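Local coordinates for ABC transporter substrate-binding protein (Streptococcus pneumoniae, PDB 4OHN) that binds histidine between its two lobes and probably delivers amino acids to an ABC importer in the cell membrane, at residues G23-F28 with I81-S86; V29-A34 with A41-D46. One frame throughout, in Å; residues are numbered along the deposited sequence.

Interaction 1. Residues G23-F28 with I81-S86; sequences GFDSTF and IWNGYS. With HIS (histidine), chain B; ACT (acetate ion), chain D.
Asn83 reaches across to Phe24, Asp25 and Phe28 and at the same time holds the ring of the bound histidine. Its CG lies opposite the backbone N (chi1 -175°), which carries the amide over the chain of Phe24 and Asp25. Asn83 OD1 accepts from NE2 of the ligand at 2.9 Å and, weakly, from Asp25 N. ND2, on the other branch, makes weak bonds to Asp25 O and, beyond the contact, to Gly32 O. Closer to the backbone, Asn83 CB packs on Phe24 CB at 3.6 Å; the two side chains cross near a right angle, and ND2 sits by the edge of the Phe24 ring, the amide plane turned 70° from it.

Phe28, its CG trans to the backbone N, lays one ring face against the ligand imidazole, whose CD2 stands 3.5 Å above the centre of the phenyl plane. Asp25 flanks the imidazole with OD2, 3.3 Å from CE1 of the ligand, while Gln130 donates to that same oxygen. Asp25 OD1 is engaged in an Asx turn, receiving Thr27 N and Thr27 OG1 from one face of the carboxylate. The setting is the cleft of a family 3 solute-binding protein: strand 19-24 runs parallel to 80-81, and the loops leaving both strands line the pocket. At the strand ends, Trp82 N bonds to Gly23 O.

Farther along 81-86, the ligand's amino N donates to Gly84 O at 2.8 Å and to Ser86 OG, while Ser86 N returns a nearly straight bond (176°) to the ligand's carboxylate O. Tyr85 turns aside, its ring face over Ile81 CG2 and its OH donating to an acetate ion.

Interaction 2. Residues V29-A34 with A41-D46; sequences VPMGFA and AGFDID
Met31 O draws on two amides of the first turn of helix 43-53: Asp44 N reaches it at 2.8 Å, in the carbonyl plane on a lone pair, and Ile45 N more weakly at 3.4 Å. One residue earlier, Pro30, joined to Val29 by a cis peptide bond, offers its O to Phe43 N at 2.8 Å. Gly42, at the N-cap position, lies against both carbonyls, its CA 3.2 Å from Pro30 O. Just before it in the chain, Ala41 pairs with Phe33 in an antiparallel hydrogen-bonded pair, each amide donating to the other's carbonyl. Phe33 CD2 comes within 3.2 Å of Ala41 O, obliquely to the ring.

Met31 is bent at chi2 and chi3 (-51° and -72°), which folds its CE back to touch both carboxylate oxygens of Asp44 and, at 3.7 Å, Phe43 CD2. Ile45 CG1 rests against Gly32 CA. The carboxylate of Asp44 has its main partner in Gly84 N, which donates to OD2. The carbonyls of Pro30 and Met31 satisfy amides that a helix start cannot serve within itself, which is consistent with the backbone of 29-34 helping to set the start of this helix.

From the N terminus, the chain runs along strand 19-24 into the cleft, turns through 25-28 and enters the small antiparallel sheet of strands 27-28, 32-34 and 40-41. Interaction 2 closes a short loop there, joining 29-34 to the last of these strands and the start of helix 43-53. The chain then passes through strand 58-63 and helix 69-75 before strand 80-81 delivers residues 81-86, where interaction 1 closes the longer loop that encloses the whole of interaction 2. The two also meet directly: Ser26 O bonds to Ala34 N, and the Asp44 carboxylate also joins them. Together they connect the ligand-lining loops with the small sheet and the helix start.

Interaction 1. Residues G23-F28 with I81-S86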
loop_
_atom_site.group_PDB
_atom_site.type_symbol
_atom_site.label_atom_id
_atom_site.label_comp_id
_atom_site.label_asym_id
_atom_site.label_seq_id
_atom_site.Cartn_x
_atom_site.Cartn_y
_atom_site.Cartn_z
ATOM N N GLY A 23 7.783 3.197 8.716
ATOM C CA GLY A 23 6.567 3.973 8.654
ATOM C C GLY A 23 5.496 3.299 7.815
ATOM O O GLY A 23 5.771 2.621 6.836
ATOM N N PHE A 24 4.248 3.527 8.218
ATOM C CA PHE A 24 3.083 2.893 7.603
ATOM C C PHE A 24 1.814 3.662 7.904
ATOM O O PHE A 24 1.693 4.301 8.928
ATOM C CB PHE A 24 2.951 1.411 8.022
ATOM C CG PHE A 24 2.541 1.196 9.464
ATOM C CD1 PHE A 24 3.351 1.603 10.515
ATOM C CD2 PHE A 24 1.342 0.591 9.756
ATOM C CE1 PHE A 24 2.944 1.412 11.833
ATOM C CE2 PHE A 24 0.937 0.414 11.073
ATOM C CZ PHE A 24 1.737 0.828 12.094
ATOM N N ASP A 25 0.867 3.568 6.980
ATOM C CA ASP A 25 -0.511 4.018 7.164
ATOM C C ASP A 25 -1.201 2.907 7.960
ATOM O O ASP A 25 -1.408 1.808 7.439
ATOM C CB ASP A 25 -1.137 4.181 5.762
ATOM C CG ASP A 25 -2.656 4.387 5.746
ATOM O OD1 ASP A 25 -3.350 4.336 6.808
ATOM O OD2 ASP A 25 -3.174 4.563 4.609
ATOM N N SER A 26 -1.545 3.179 9.213
ATOM C CA SER A 26 -2.070 2.146 10.098
ATOM C C SER A 26 -3.528 1.793 9.862
ATOM O O SER A 26 -4.115 1.079 10.664
ATOM C CB SER A 26 -1.846 2.519 11.556
ATOM O OG SER A 26 -2.605 3.662 11.847
ATOM N N THR A 27 -4.099 2.249 8.748
ATOM C CA THR A 27 -5.384 1.735 8.295
ATOM C C THR A 27 -5.269 0.817 7.087
ATOM O O THR A 27 -6.283 0.291 6.645
ATOM C CB THR A 27 -6.362 2.862 7.918
ATOM O OG1 THR A 27 -5.947 3.562 6.729
ATOM C CG2 THR A 27 -6.554 3.851 9.028
ATOM N N PHE A 28 -4.069 0.619 6.530
ATOM C CA PHE A 28 -3.982 -0.026 5.213
ATOM C C PHE A 28 -3.992 -1.561 5.299
ATOM O O PHE A 28 -2.958 -2.224 5.263
ATOM C CB PHE A 28 -2.789 0.497 4.424
ATOM C CG PHE A 28 -2.877 0.166 2.947
ATOM C CD1 PHE A 28 -3.720 0.868 2.124
ATOM C CD2 PHE A 28 -2.143 -0.863 2.405
ATOM C CE1 PHE A 28 -3.834 0.562 0.783
ATOM C CE2 PHE A 28 -2.251 -1.175 1.056
ATOM C CZ PHE A 28 -3.107 -0.458 0.245
ATOM N N ILE A 81 9.643 2.965 4.229
ATOM C CA ILE A 81 8.203 2.967 3.995
ATOM C C ILE A 81 7.839 1.540 3.560
ATOM O O ILE A 81 8.322 1.053 2.537
ATOM C CB ILE A 81 7.782 3.973 2.918
ATOM C CG1 ILE A 81 8.237 5.396 3.275
ATOM C CG2 ILE A 81 6.271 3.910 2.688
ATOM C CD1 ILE A 81 8.102 6.394 2.144
ATOM N N TRP A 82 7.000 0.872 4.338
ATOM C CA TRP A 82 6.701 -0.549 4.087
ATOM C C TRP A 82 5.260 -0.769 4.516
ATOM O O TRP A 82 4.974 -0.889 5.718
ATOM C CB TRP A 82 7.672 -1.450 4.875
ATOM C CG TRP A 82 7.689 -2.887 4.439
ATOM C CD1 TRP A 82 6.680 -3.575 3.831
ATOM C CD2 TRP A 82 8.761 -3.806 4.617
ATOM N NE1 TRP A 82 7.083 -4.875 3.592
ATOM C CE2 TRP A 82 8.355 -5.033 4.084
ATOM C CE3 TRP A 82 10.056 -3.695 5.149
ATOM C CZ2 TRP A 82 9.198 -6.134 4.054
ATOM C CZ3 TRP A 82 10.887 -4.805 5.119
ATOM C CH2 TRP A 82 10.453 -5.992 4.578
ATOM N N ASN A 83 4.355 -0.761 3.539
ATOM C CA ASN A 83 2.911 -0.729 3.789
ATOM C C ASN A 83 2.170 -0.745 2.471
ATOM O O ASN A 83 1.483 0.205 2.104
ATOM C CB ASN A 83 2.566 0.558 4.560
ATOM C CG ASN A 83 1.120 0.662 4.995
ATOM O OD1 ASN A 83 0.438 1.624 4.625
ATOM N ND2 ASN A 83 0.656 -0.274 5.814
ATOM N N GLY A 84 2.281 -1.825 1.724
ATOM C CA GLY A 84 1.702 -1.842 0.393
ATOM C C GLY A 84 2.127 -0.634 -0.423
ATOM O O GLY A 84 1.294 0.008 -1.080
ATOM N N TYR A 85 3.427 -0.346 -0.389
ATOM C CA TYR A 85 3.954 0.854 -1.019
ATOM C C TYR A 85 4.232 0.560 -2.497
ATOM O O TYR A 85 5.154 -0.197 -2.839
ATOM C CB TYR A 85 5.206 1.307 -0.278
ATOM C CG TYR A 85 5.811 2.642 -0.661
ATOM C CD1 TYR A 85 5.033 3.760 -0.934
ATOM C CD2 TYR A 85 7.180 2.803 -0.671
ATOM C CE1 TYR A 85 5.613 4.987 -1.229
ATOM C CE2 TYR A 85 7.762 4.017 -0.965
ATOM C CZ TYR A 85 6.979 5.103 -1.247
ATOM O OH TYR A 85 7.599 6.278 -1.541
ATOM N N SER A 86 3.457 1.162 -3.387
ATOM C CA SER A 86 3.566 0.891 -4.819
ATOM C C SER A 86 4.821 1.505 -5.406
ATOM O O SER A 86 5.084 2.703 -5.233
ATOM C CB SER A 86 2.341 1.437 -5.534
ATOM O OG SER A 86 1.181 0.812 -5.000
HETATM N N HIS B . -0.505 1.414 -2.729
HETATM C CA HIS B . -0.869 2.835 -2.506
HETATM C C HIS B . 0.369 3.686 -2.330
HETATM O O HIS B . 1.494 3.137 -2.335
HETATM C CB HIS B . -1.893 3.010 -1.360
HETATM C CG HIS B . -1.373 2.914 0.045
HETATM N ND1 HIS B . -1.892 3.710 1.053
HETATM C CD2 HIS B . -0.485 2.085 0.647
HETATM C CE1 HIS B . -1.321 3.394 2.199
HETATM N NE2 HIS B . -0.468 2.406 1.984
HETATM O OXT HIS B . 0.200 4.917 -2.202
HETATM C C ACT D . 6.578 9.440 -2.411
HETATM O O ACT D . 6.041 8.414 -1.974
HETATM O OXT ACT D . 5.789 10.334 -2.779
HETATM C CH3 ACT D . 8.070 9.569 -2.488
#

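Interaction 2. Residues V29-A34 with A41-D46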
loop_
_atom_site.group_PDB
_atom_site.type_symbol
_atom_site.label_atom_id
_atom_site.label_comp_id
_atom_site.label_asym_id
_atom_site.label_seq_id
_atom_site.Cartn_x
_atom_site.Cartn_y
_atom_site.Cartn_z
ATOM N N VAL A 29 -5.190 -2.115 5.386
ATOM C CA VAL A 29 -5.379 -3.556 5.416
ATOM C C VAL A 29 -5.105 -4.151 4.045
ATOM O O VAL A 29 -5.289 -3.494 3.025
ATOM C CB VAL A 29 -6.817 -3.956 5.823
ATOM C CG1 VAL A 29 -7.152 -3.493 7.220
ATOM C CG2 VAL A 29 -7.872 -3.407 4.834
ATOM N N PRO A 30 -4.663 -5.410 3.986
ATOM C CA PRO A 30 -4.224 -6.257 5.088
ATOM C C PRO A 30 -2.720 -6.135 5.318
ATOM O O PRO A 30 -2.118 -7.061 5.861
ATOM C CB PRO A 30 -4.538 -7.650 4.555
ATOM C CG PRO A 30 -4.200 -7.543 3.112
ATOM C CD PRO A 30 -4.537 -6.112 2.696
ATOM N N MET A 31 -2.113 -5.020 4.918
ATOM C CA MET A 31 -0.652 -4.928 4.911
ATOM C C MET A 31 -0.095 -4.529 6.266
ATOM O O MET A 31 0.862 -5.139 6.759
ATOM C CB MET A 31 -0.205 -3.940 3.829
ATOM C CG MET A 31 -0.796 -4.217 2.423
ATOM S SD MET A 31 -0.601 -5.932 1.844
ATOM C CE MET A 31 1.165 -5.956 1.507
ATOM N N GLY A 32 -0.649 -3.508 6.885
ATOM C CA GLY A 32 -0.209 -3.085 8.198
ATOM C C GLY A 32 -1.253 -2.165 8.768
ATOM O O GLY A 32 -1.536 -1.124 8.180
ATOM N N PHE A 33 -1.850 -2.570 9.877
ATOM C CA PHE A 33 -3.035 -1.869 10.373
ATOM C C PHE A 33 -3.248 -2.096 11.854
ATOM O O PHE A 33 -2.804 -3.116 12.419
ATOM C CB PHE A 33 -4.283 -2.295 9.580
ATOM C CG PHE A 33 -4.637 -3.753 9.725
ATOM C CD1 PHE A 33 -5.557 -4.176 10.672
ATOM C CD2 PHE A 33 -4.060 -4.723 8.915
ATOM C CE1 PHE A 33 -5.890 -5.512 10.790
ATOM C CE2 PHE A 33 -4.384 -6.057 9.035
ATOM C CZ PHE A 33 -5.298 -6.456 9.973
ATOM N N ALA A 34 -3.911 -1.147 12.499
ATOM C CA ALA A 34 -4.301 -1.248 13.891
ATOM C C ALA A 34 -5.478 -2.187 14.007
ATOM O O ALA A 34 -6.530 -2.000 13.360
ATOM C CB ALA A 34 -4.669 0.114 14.435
ATOM N N ALA A 41 -0.895 -5.307 12.966
ATOM C CA ALA A 41 -0.811 -6.615 12.309
ATOM C C ALA A 41 -0.895 -6.440 10.808
ATOM O O ALA A 41 -1.304 -5.391 10.312
ATOM C CB ALA A 41 -1.924 -7.539 12.771
ATOM N N GLY A 42 -0.515 -7.481 10.087
ATOM C CA GLY A 42 -0.678 -7.514 8.658
ATOM C C GLY A 42 0.438 -8.243 7.950
ATOM O O GLY A 42 1.433 -8.659 8.543
ATOM N N PHE A 43 0.259 -8.407 6.654
ATOM C CA PHE A 43 1.253 -9.059 5.815
ATOM C C PHE A 43 2.621 -8.411 5.920
ATOM O O PHE A 43 3.634 -9.102 6.091
ATOM C CB PHE A 43 0.772 -9.100 4.356
ATOM C CG PHE A 43 1.737 -9.761 3.418
ATOM C CD1 PHE A 43 1.591 -11.084 3.103
ATOM C CD2 PHE A 43 2.783 -9.053 2.845
ATOM C CE1 PHE A 43 2.491 -11.713 2.237
ATOM C CE2 PHE A 43 3.685 -9.673 1.994
ATOM C CZ PHE A 43 3.515 -10.992 1.677
ATOM N N ASP A 44 2.673 -7.093 5.799
ATOM C CA ASP A 44 3.945 -6.395 5.891
ATOM C C ASP A 44 4.506 -6.403 7.299
ATOM O O ASP A 44 5.720 -6.418 7.472
ATOM C CB ASP A 44 3.822 -4.948 5.412
ATOM C CG ASP A 44 3.742 -4.826 3.899
ATOM O OD1 ASP A 44 4.226 -5.718 3.158
ATOM O OD2 ASP A 44 3.185 -3.788 3.455
ATOM N N ILE A 45 3.650 -6.351 8.317
ATOM C CA ILE A 45 4.131 -6.459 9.686
ATOM C C ILE A 45 4.867 -7.793 9.838
ATOM O O ILE A 45 6.006 -7.844 10.327
ATOM C CB ILE A 45 2.990 -6.355 10.725
ATOM C CG1 ILE A 45 2.147 -5.090 10.530
ATOM C CG2 ILE A 45 3.569 -6.407 12.132
ATOM C CD1 ILE A 45 2.928 -3.786 10.620
ATOM N N ASP A 46 4.240 -8.870 9.392
ATOM C CA ASP A 46 4.845 -10.190 9.488
ATOM C C ASP A 46 6.104 -10.312 8.618
ATOM O O ASP A 46 7.125 -10.857 9.064
ATOM C CB ASP A 46 3.812 -11.257 9.075
ATOM C CG ASP A 46 2.696 -11.448 10.109
ATOM O OD1 ASP A 46 2.783 -10.931 11.243
ATOM O OD2 ASP A 46 1.726 -12.149 9.757
#